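Local coordinates for microcin B17-processing protein McbD (Escherichia coli str. K-12 substr. MG1655, PDB 6GRH) that is required to process the inactive microcin B17 precursor McbA into the active peptide antibiotic, and is a YcaO-family protein that associates with McbB and McbC, at residues K21-M26 with I198-L203; K74-M79 with H106-V111; E120-P125 with N337-Y342. The protein carries 1 engineered substitution. All blocks are in the same frame, centred on the assembly; numbering follows the deposited sequence.

Interactions 2 and 3 are neighbours, with centres 12 Å apart, while interaction 1 lies 50 Å and 42 Å from them, centre to centre, on the opposite side of the chain's centre. Both neighbours use one antiparallel sheet, in which strand 108-115 pairs with 73-74, 121-125 and 339-347; a salt bridge from Lys74 NZ to Glu123 OE1 (2.7 Å) ties them directly. Along the chain, interaction 2 is nested inside the loop closed by interaction 1 and precedes interaction 3, whose segments alternate with those of interaction 1. Interaction 1 joins an N-terminal loop to helix 196-208 where two McbC chains and McbB meet; interaction 3 also borders McbB.

Interaction 1 (K21-M26 with I198-L203); sequences KLNRNM and IDEILL
Asn25 and Glu200 mark the closest backbone approach, CA to CA 6.8 Å, where loop 21-26 meets helix 196-208. Residues Asn23 to Met26 form a type I beta turn, and Asn23 OD1 accepts from Asn25 N at 2.9 Å, closing an Asx turn that fixes the Asn23 amide. With OD1 so engaged, ND2 on the other branch of that amide gives Glu200 OE2 a nearly straight hydrogen bond of 2.6 Å (172° at the hydrogen). The acceptor lies in the amide plane, whereas the donor meets the anti side of OE2, 25° out of the carboxylate plane. Glu200 reaches it with CG anti to its backbone N and a bend at chi2 (92°), which brings the carboxylate alongside Asn25 CB. One water donates to Asn23 OD1 and to Glu200 OE2 and accepts from Asn25 ND2, so it ties both asparagines to the same oxygen. Closer to the helix, Met26 crosses the Glu200 side chain at about a right angle, CE 3.9 Å from Glu200 CG, and SD packs on Ile201 CG1. Asn25 O, against Glu200 CB (3.8 Å), is buried without a polar partner. Arg63 of a McbC chain also forms a salt bridge with Glu200 OE2. Amide, water and guanidinium converge on one carboxylate oxygen, which would probably stabilise its negative charge where loop, helix and partner subunit meet.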
# COMPACT_ATOMS: atom_id res chain seq x y z
N LYS E 21 -2.94 -24.38 0.58
CA LYS E 21 -3.86 -25.47 0.32
C LYS E 21 -5.16 -24.86 -0.20
O LYS E 21 -5.57 -23.78 0.25
CB LYS E 21 -4.11 -26.27 1.59
CG LYS E 21 -5.00 -25.53 2.59
CD LYS E 21 -5.03 -26.23 3.95
CE LYS E 21 -5.59 -25.31 5.02
NZ LYS E 21 -5.48 -25.81 6.41
N LEU E 22 -5.81 -25.53 -1.14
CA LEU E 22 -7.08 -25.07 -1.67
C LEU E 22 -8.24 -25.26 -0.69
O LEU E 22 -9.11 -24.41 -0.62
CB LEU E 22 -7.41 -25.77 -2.98
CG LEU E 22 -6.50 -25.55 -4.19
CD1 LEU E 22 -7.10 -26.20 -5.43
CD2 LEU E 22 -6.28 -24.07 -4.45
N ASN E 23 -8.22 -26.38 0.04
CA ASN E 23 -9.32 -26.86 0.88
C ASN E 23 -9.17 -26.36 2.33
O ASN E 23 -8.22 -26.74 3.05
CB ASN E 23 -9.30 -28.39 0.85
CG ASN E 23 -10.47 -29.01 1.57
OD1 ASN E 23 -11.21 -28.35 2.30
ND2 ASN E 23 -10.64 -30.31 1.37
N ARG E 24 -10.10 -25.52 2.78
CA ARG E 24 -10.03 -24.95 4.12
C ARG E 24 -10.18 -26.02 5.21
O ARG E 24 -9.70 -25.83 6.32
CB ARG E 24 -11.07 -23.84 4.32
CG ARG E 24 -12.50 -24.31 4.49
CD ARG E 24 -13.47 -23.16 4.61
NE ARG E 24 -14.75 -23.66 5.08
CZ ARG E 24 -15.08 -23.85 6.36
NH1 ARG E 24 -14.23 -23.55 7.34
NH2 ARG E 24 -16.27 -24.33 6.66
N ASN E 25 -10.81 -27.13 4.85
CA ASN E 25 -10.94 -28.27 5.73
C ASN E 25 -9.82 -29.29 5.76
O ASN E 25 -9.93 -30.26 6.48
CB ASN E 25 -12.30 -28.95 5.47
CG ASN E 25 -13.45 -28.07 5.87
OD1 ASN E 25 -13.41 -27.49 6.96
ND2 ASN E 25 -14.44 -27.90 5.00
N MET E 26 -8.75 -29.11 4.99
CA MET E 26 -7.60 -29.99 5.15
C MET E 26 -6.68 -29.38 6.20
O MET E 26 -6.72 -28.17 6.43
CB MET E 26 -6.88 -30.25 3.83
CG MET E 26 -7.59 -31.29 2.95
SD MET E 26 -7.54 -32.98 3.61
CE MET E 26 -8.21 -34.00 2.27
N ILE E 198 -10.53 -33.92 10.54
CA ILE E 198 -10.30 -35.34 10.80
C ILE E 198 -11.24 -36.15 9.91
O ILE E 198 -10.81 -37.10 9.25
CB ILE E 198 -10.52 -35.68 12.30
CG1 ILE E 198 -9.60 -34.82 13.17
CG2 ILE E 198 -10.32 -37.16 12.57
CD1 ILE E 198 -8.12 -34.92 12.85
N ASP E 199 -12.50 -35.76 9.88
CA ASP E 199 -13.50 -36.42 9.04
C ASP E 199 -13.21 -36.29 7.55
O ASP E 199 -13.46 -37.21 6.80
CB ASP E 199 -14.89 -35.89 9.39
CG ASP E 199 -15.31 -36.25 10.83
OD1 ASP E 199 -14.77 -37.24 11.38
OD2 ASP E 199 -16.14 -35.54 11.41
N GLU E 200 -12.67 -35.15 7.14
CA GLU E 200 -12.22 -34.94 5.76
C GLU E 200 -11.13 -35.97 5.36
O GLU E 200 -11.22 -36.60 4.31
CB GLU E 200 -11.69 -33.52 5.62
CG GLU E 200 -11.49 -33.05 4.19
CD GLU E 200 -12.69 -32.34 3.60
OE1 GLU E 200 -13.82 -32.36 4.18
OE2 GLU E 200 -12.50 -31.76 2.51
N ILE E 201 -10.12 -36.14 6.22
CA ILE E 201 -9.08 -37.15 6.00
C ILE E 201 -9.69 -38.56 5.99
O ILE E 201 -9.45 -39.33 5.07
CB ILE E 201 -7.93 -37.08 7.04
CG1 ILE E 201 -7.17 -35.77 6.93
CG2 ILE E 201 -6.96 -38.26 6.88
CD1 ILE E 201 -6.41 -35.42 8.19
N LEU E 202 -10.49 -38.90 7.00
CA LEU E 202 -11.05 -40.25 7.07
C LEU E 202 -11.89 -40.57 5.83
O LEU E 202 -11.75 -41.65 5.25
CB LEU E 202 -11.85 -40.48 8.36
CG LEU E 202 -11.00 -40.51 9.64
CD1 LEU E 202 -11.88 -40.33 10.86
CD2 LEU E 202 -10.20 -41.80 9.75
N LEU E 203 -12.73 -39.63 5.39
CA LEU E 203 -13.56 -39.86 4.20
C LEU E 203 -12.68 -40.07 2.94
O LEU E 203 -12.92 -40.98 2.15
CB LEU E 203 -14.53 -38.69 3.97
CG LEU E 203 -15.62 -38.96 2.93
CD1 LEU E 203 -16.49 -40.13 3.34
CD2 LEU E 203 -16.48 -37.72 2.71
O HOH W 1 -13.82 -29.27 2.53

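Interaction 2 (K74-M79 with H106-V111); sequences KTLYEM and HKFKTV
Phe108 and Lys74 form an antiparallel hydrogen-bonded pair, their CA atoms 5.4 Å apart, and the chain then turns straight into helix 76-79 through a capping box made by Thr75 and Glu78. The evidence for the pairing is Lys74 N to Phe108 O, 3.0 Å and 164° at the hydrogen; the return bond from Phe108 N to Lys74 O is bent and weak. In the box, Thr75 OG1 accepts from Glu78 N, while Thr75 N points at Glu78 OE1 almost in line (174°) but from above the carboxylate plane. The same OE1 is also met by Lys107 NZ at 3.3 Å, a salt bridge between side chains that slant across each other, so one oxygen serves both the helix start and Lys107. Lys74, by contrast, sends its ammonium group to Glu123.

Among the apolar groups, Leu76 presents CD2 to Phe108 CD1 at 4.0 Å, oblique to the ring, and His106 CD2 stands over the centre of one ring face. Phe92 and Phe142 also meet this ring, Phe142 edge-to-face. Met79 runs past Thr110 in the opposite direction and meets Phe108 at about a right angle. Its chain is extended as far as SD and bends only at chi3 (-62°), which places the terminal methyl CE 3.7 Å from Thr110 CG2 and 3.8 Å from Phe108 CB.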
# COMPACT_ATOMS: atom_id res chain seq x y z
N LYS E 74 32.63 -41.67 32.47
CA LYS E 74 32.51 -42.45 33.70
C LYS E 74 32.02 -43.85 33.36
O LYS E 74 31.43 -44.07 32.30
CB LYS E 74 31.49 -41.82 34.66
CG LYS E 74 31.76 -40.38 35.06
CD LYS E 74 30.87 -39.99 36.23
CE LYS E 74 30.99 -38.51 36.55
NZ LYS E 74 29.84 -38.04 37.38
N THR E 75 32.27 -44.80 34.27
CA THR E 75 31.70 -46.14 34.17
C THR E 75 30.23 -46.05 34.59
O THR E 75 29.81 -45.07 35.22
CB THR E 75 32.38 -47.16 35.12
OG1 THR E 75 32.02 -46.87 36.48
CG2 THR E 75 33.89 -47.16 34.96
N LEU E 76 29.48 -47.10 34.27
CA LEU E 76 28.07 -47.13 34.62
C LEU E 76 27.87 -46.97 36.14
O LEU E 76 27.04 -46.16 36.56
CB LEU E 76 27.41 -48.41 34.10
CG LEU E 76 27.29 -48.59 32.59
CD1 LEU E 76 26.65 -49.92 32.25
CD2 LEU E 76 26.50 -47.45 31.92
N TYR E 77 28.67 -47.68 36.95
CA TYR E 77 28.52 -47.63 38.42
C TYR E 77 29.07 -46.37 39.09
O TYR E 77 28.77 -46.12 40.25
CB TYR E 77 29.13 -48.88 39.08
CG TYR E 77 28.28 -50.12 38.95
CD1 TYR E 77 28.29 -50.87 37.77
CD2 TYR E 77 27.46 -50.56 40.01
CE1 TYR E 77 27.50 -52.00 37.64
CE2 TYR E 77 26.67 -51.69 39.88
CZ TYR E 77 26.70 -52.41 38.69
OH TYR E 77 25.93 -53.55 38.55
N GLU E 78 29.89 -45.59 38.39
CA GLU E 78 30.28 -44.23 38.85
C GLU E 78 29.18 -43.20 38.55
O GLU E 78 29.02 -42.20 39.26
CB GLU E 78 31.58 -43.79 38.18
CG GLU E 78 32.81 -44.50 38.75
CD GLU E 78 33.93 -44.67 37.75
OE1 GLU E 78 33.96 -43.96 36.71
OE2 GLU E 78 34.79 -45.54 38.00
N MET E 79 28.40 -43.49 37.51
CA MET E 79 27.53 -42.54 36.83
C MET E 79 26.13 -42.45 37.44
O MET E 79 25.46 -41.44 37.28
CB MET E 79 27.47 -43.02 35.37
CG MET E 79 26.78 -42.20 34.34
SD MET E 79 26.48 -43.15 32.84
CE MET E 79 28.14 -43.56 32.35
N HIS E 106 34.12 -50.11 31.03
CA HIS E 106 34.24 -49.10 29.99
C HIS E 106 33.79 -47.72 30.53
O HIS E 106 32.79 -47.61 31.25
CB HIS E 106 33.42 -49.48 28.76
CG HIS E 106 33.58 -48.52 27.61
ND1 HIS E 106 34.74 -48.44 26.88
CD2 HIS E 106 32.74 -47.60 27.10
CE1 HIS E 106 34.61 -47.51 25.95
NE2 HIS E 106 33.40 -46.98 26.06
N LYS E 107 34.56 -46.69 30.19
CA LYS E 107 34.24 -45.32 30.56
C LYS E 107 33.37 -44.70 29.46
O LYS E 107 33.87 -44.28 28.42
CB LYS E 107 35.53 -44.51 30.78
CG LYS E 107 36.33 -44.93 32.00
CD LYS E 107 37.38 -43.89 32.40
CE LYS E 107 37.83 -44.05 33.86
NZ LYS E 107 36.72 -43.86 34.85
N PHE E 108 32.05 -44.66 29.70
CA PHE E 108 31.09 -44.06 28.76
C PHE E 108 31.05 -42.54 28.85
O PHE E 108 31.13 -41.96 29.93
CB PHE E 108 29.67 -44.56 29.03
CG PHE E 108 29.46 -45.99 28.66
CD1 PHE E 108 29.67 -47.01 29.58
CD2 PHE E 108 29.05 -46.32 27.37
CE1 PHE E 108 29.46 -48.33 29.23
CE2 PHE E 108 28.84 -47.64 27.01
CZ PHE E 108 29.05 -48.65 27.94
N LYS E 109 30.90 -41.90 27.70
CA LYS E 109 30.58 -40.47 27.67
C LYS E 109 29.22 -40.31 28.37
O LYS E 109 28.35 -41.16 28.23
CB LYS E 109 30.54 -39.96 26.24
CG LYS E 109 31.84 -40.08 25.45
CD LYS E 109 32.92 -39.18 26.01
CE LYS E 109 34.16 -39.14 25.14
NZ LYS E 109 34.03 -38.17 24.01
N THR E 110 29.07 -39.25 29.15
CA THR E 110 27.91 -39.03 29.99
C THR E 110 27.07 -37.84 29.54
O THR E 110 27.56 -36.89 28.93
CB THR E 110 28.34 -38.74 31.43
OG1 THR E 110 29.27 -37.65 31.43
CG2 THR E 110 28.99 -39.95 32.06
N VAL E 111 25.78 -37.92 29.85
CA VAL E 111 24.88 -36.78 29.81
C VAL E 111 24.04 -36.76 31.07
O VAL E 111 23.81 -37.80 31.69
CB VAL E 111 23.92 -36.78 28.59
CG1 VAL E 111 24.70 -36.57 27.32
CG2 VAL E 111 23.09 -38.06 28.51
O HOH W 2 30.82 -48.91 32.73

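Interaction 3 (E120-P125 with N337-Y342); sequences EQQEIP and NIFVYY
Ile124 and Tyr341, with CA atoms 7.8 Å apart, are the nearest backbone points of two strands that cross almost perpendicularly: the axes of 121-125 and 339-342 pass 8.3 Å apart, with 83° between their directions. At this spacing the contact is carried by side chains rather than by strand pairing. Gln122 leans its amide across the rim of the Phe339 ring, NE2 standing 3.5 Å above one face and OE1 beside CE1, 3.2 Å from it. Amide and ring planes are 37° apart, so the group does not stack flat. With CG set between its own backbone N and carbonyl carbon (chi1 63°), the glutamine chain is directed to the ring side, and its extended form beyond CG carries the amide there, while NE2 also donates to Glu123 O, approaching from above that carbonyl plane. Ile124 adds its two methyl groups: CG2 faces Phe339 CG obliquely at 4.2 Å, and CD1 touches Tyr341 CB at 4.3 Å.

The steep crossing is consistent with both strands belonging to one antiparallel sheet through a common neighbour, strand 108-115. Ile124 bonds to Val111 through the backbone in the first pairing; the backbone bond of Ile338 with Leu116 lies just beyond the strand ends of the second. The side chains of Ile124 and Tyr341 both rest on Val111. On the helical side, Phe339 packs against Ala84 of helix 82-95.

Toward the partner subunit the contact becomes polar. Gln121 OE1 accepts from a water at 2.7 Å, and the same water is hydrogen-bonded to Tyr342 OH at 2.8 Å, lying in the plane of the tyrosine ring at its edge. Tyr342 OH further bonds to Ser35 of McbB, and Gln121 NE2 donates to Asp37 of the same McbB chain.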
# COMPACT_ATOMS: atom_id res chain seq x y z
N GLU E 120 16.00 -38.07 41.46
CA GLU E 120 17.41 -38.23 41.82
C GLU E 120 18.27 -37.94 40.58
O GLU E 120 18.10 -38.55 39.52
CB GLU E 120 17.69 -39.64 42.37
CG GLU E 120 19.17 -39.97 42.52
CD GLU E 120 19.46 -41.25 43.28
OE1 GLU E 120 18.56 -42.10 43.45
OE2 GLU E 120 20.62 -41.42 43.70
N GLN E 121 19.19 -37.00 40.74
CA GLN E 121 20.07 -36.59 39.67
C GLN E 121 21.15 -37.64 39.44
O GLN E 121 21.66 -38.23 40.38
CB GLN E 121 20.72 -35.26 39.99
CG GLN E 121 19.71 -34.13 40.12
CD GLN E 121 20.40 -32.79 40.22
OE1 GLN E 121 21.01 -32.34 39.26
NE2 GLN E 121 20.32 -32.16 41.40
N GLN E 122 21.47 -37.86 38.17
CA GLN E 122 22.52 -38.80 37.80
C GLN E 122 23.00 -38.50 36.37
O GLN E 122 22.71 -37.43 35.82
CB GLN E 122 22.01 -40.23 37.94
CG GLN E 122 20.86 -40.58 37.03
CD GLN E 122 20.63 -42.07 36.95
OE1 GLN E 122 20.12 -42.66 37.89
NE2 GLN E 122 21.03 -42.68 35.83
N GLU E 123 23.75 -39.42 35.79
CA GLU E 123 24.05 -39.39 34.38
C GLU E 123 23.68 -40.71 33.72
O GLU E 123 23.54 -41.74 34.39
CB GLU E 123 25.53 -39.06 34.17
CG GLU E 123 25.87 -37.62 34.51
CD GLU E 123 27.36 -37.37 34.63
OE1 GLU E 123 28.05 -38.12 35.34
OE2 GLU E 123 27.84 -36.39 34.03
N ILE E 124 23.50 -40.65 32.42
CA ILE E 124 23.28 -41.84 31.62
C ILE E 124 24.24 -41.79 30.43
O ILE E 124 24.85 -40.74 30.17
CB ILE E 124 21.80 -41.97 31.19
CG1 ILE E 124 21.35 -40.77 30.35
CG2 ILE E 124 20.91 -42.13 32.42
CD1 ILE E 124 19.94 -40.92 29.83
N PRO E 125 24.42 -42.94 29.73
CA PRO E 125 25.34 -42.94 28.60
C PRO E 125 24.88 -42.06 27.47
O PRO E 125 23.75 -42.17 27.00
CB PRO E 125 25.37 -44.40 28.16
CG PRO E 125 25.10 -45.14 29.42
CD PRO E 125 24.04 -44.32 30.10
N ASN E 337 13.62 -47.79 36.90
CA ASN E 337 14.73 -47.35 36.08
C ASN E 337 14.26 -46.65 34.80
O ASN E 337 14.45 -47.16 33.69
CB ASN E 337 15.63 -48.54 35.72
CG ASN E 337 16.30 -49.13 36.93
OD1 ASN E 337 16.81 -48.40 37.78
ND2 ASN E 337 16.31 -50.47 37.03
N ILE E 338 13.63 -45.49 34.98
CA ILE E 338 13.20 -44.64 33.88
C ILE E 338 13.78 -43.26 34.17
O ILE E 338 13.60 -42.72 35.27
CB ILE E 338 11.67 -44.56 33.73
CG1 ILE E 338 11.06 -45.96 33.66
CG2 ILE E 338 11.30 -43.78 32.47
CD1 ILE E 338 9.55 -45.98 33.44
N PHE E 339 14.47 -42.72 33.18
CA PHE E 339 15.28 -41.53 33.34
C PHE E 339 14.88 -40.48 32.32
O PHE E 339 14.40 -40.80 31.24
CB PHE E 339 16.77 -41.89 33.17
CG PHE E 339 17.18 -43.00 34.06
CD1 PHE E 339 17.35 -42.77 35.42
CD2 PHE E 339 17.27 -44.30 33.58
CE1 PHE E 339 17.64 -43.81 36.28
CE2 PHE E 339 17.58 -45.34 34.42
CZ PHE E 339 17.77 -45.10 35.77
N VAL E 340 15.08 -39.23 32.70
CA VAL E 340 14.82 -38.11 31.84
C VAL E 340 16.14 -37.43 31.55
O VAL E 340 16.71 -36.78 32.43
CB VAL E 340 13.87 -37.12 32.52
CG1 VAL E 340 13.54 -35.99 31.57
CG2 VAL E 340 12.60 -37.81 33.03
N TYR E 341 16.63 -37.57 30.31
CA TYR E 341 17.67 -36.69 29.82
C TYR E 341 17.05 -35.34 29.61
O TYR E 341 15.91 -35.24 29.12
CB TYR E 341 18.24 -37.16 28.48
CG TYR E 341 18.97 -36.08 27.75
CD1 TYR E 341 20.26 -35.73 28.10
CD2 TYR E 341 18.37 -35.40 26.71
CE1 TYR E 341 20.95 -34.74 27.42
CE2 TYR E 341 19.02 -34.37 26.03
CZ TYR E 341 20.31 -34.04 26.38
OH TYR E 341 20.96 -33.02 25.71
N TYR E 342 17.80 -34.29 29.95
CA TYR E 342 17.28 -32.93 29.74
C TYR E 342 18.39 -31.98 29.37
O TYR E 342 19.57 -32.19 29.72
CB TYR E 342 16.52 -32.44 30.99
CG TYR E 342 17.40 -32.18 32.16
CD1 TYR E 342 17.78 -33.20 33.01
CD2 TYR E 342 17.92 -30.90 32.39
CE1 TYR E 342 18.64 -32.96 34.07
CE2 TYR E 342 18.77 -30.65 33.44
CZ TYR E 342 19.15 -31.67 34.26
OH TYR E 342 20.01 -31.40 35.31
O HOH W 3 20.73 -33.60 36.85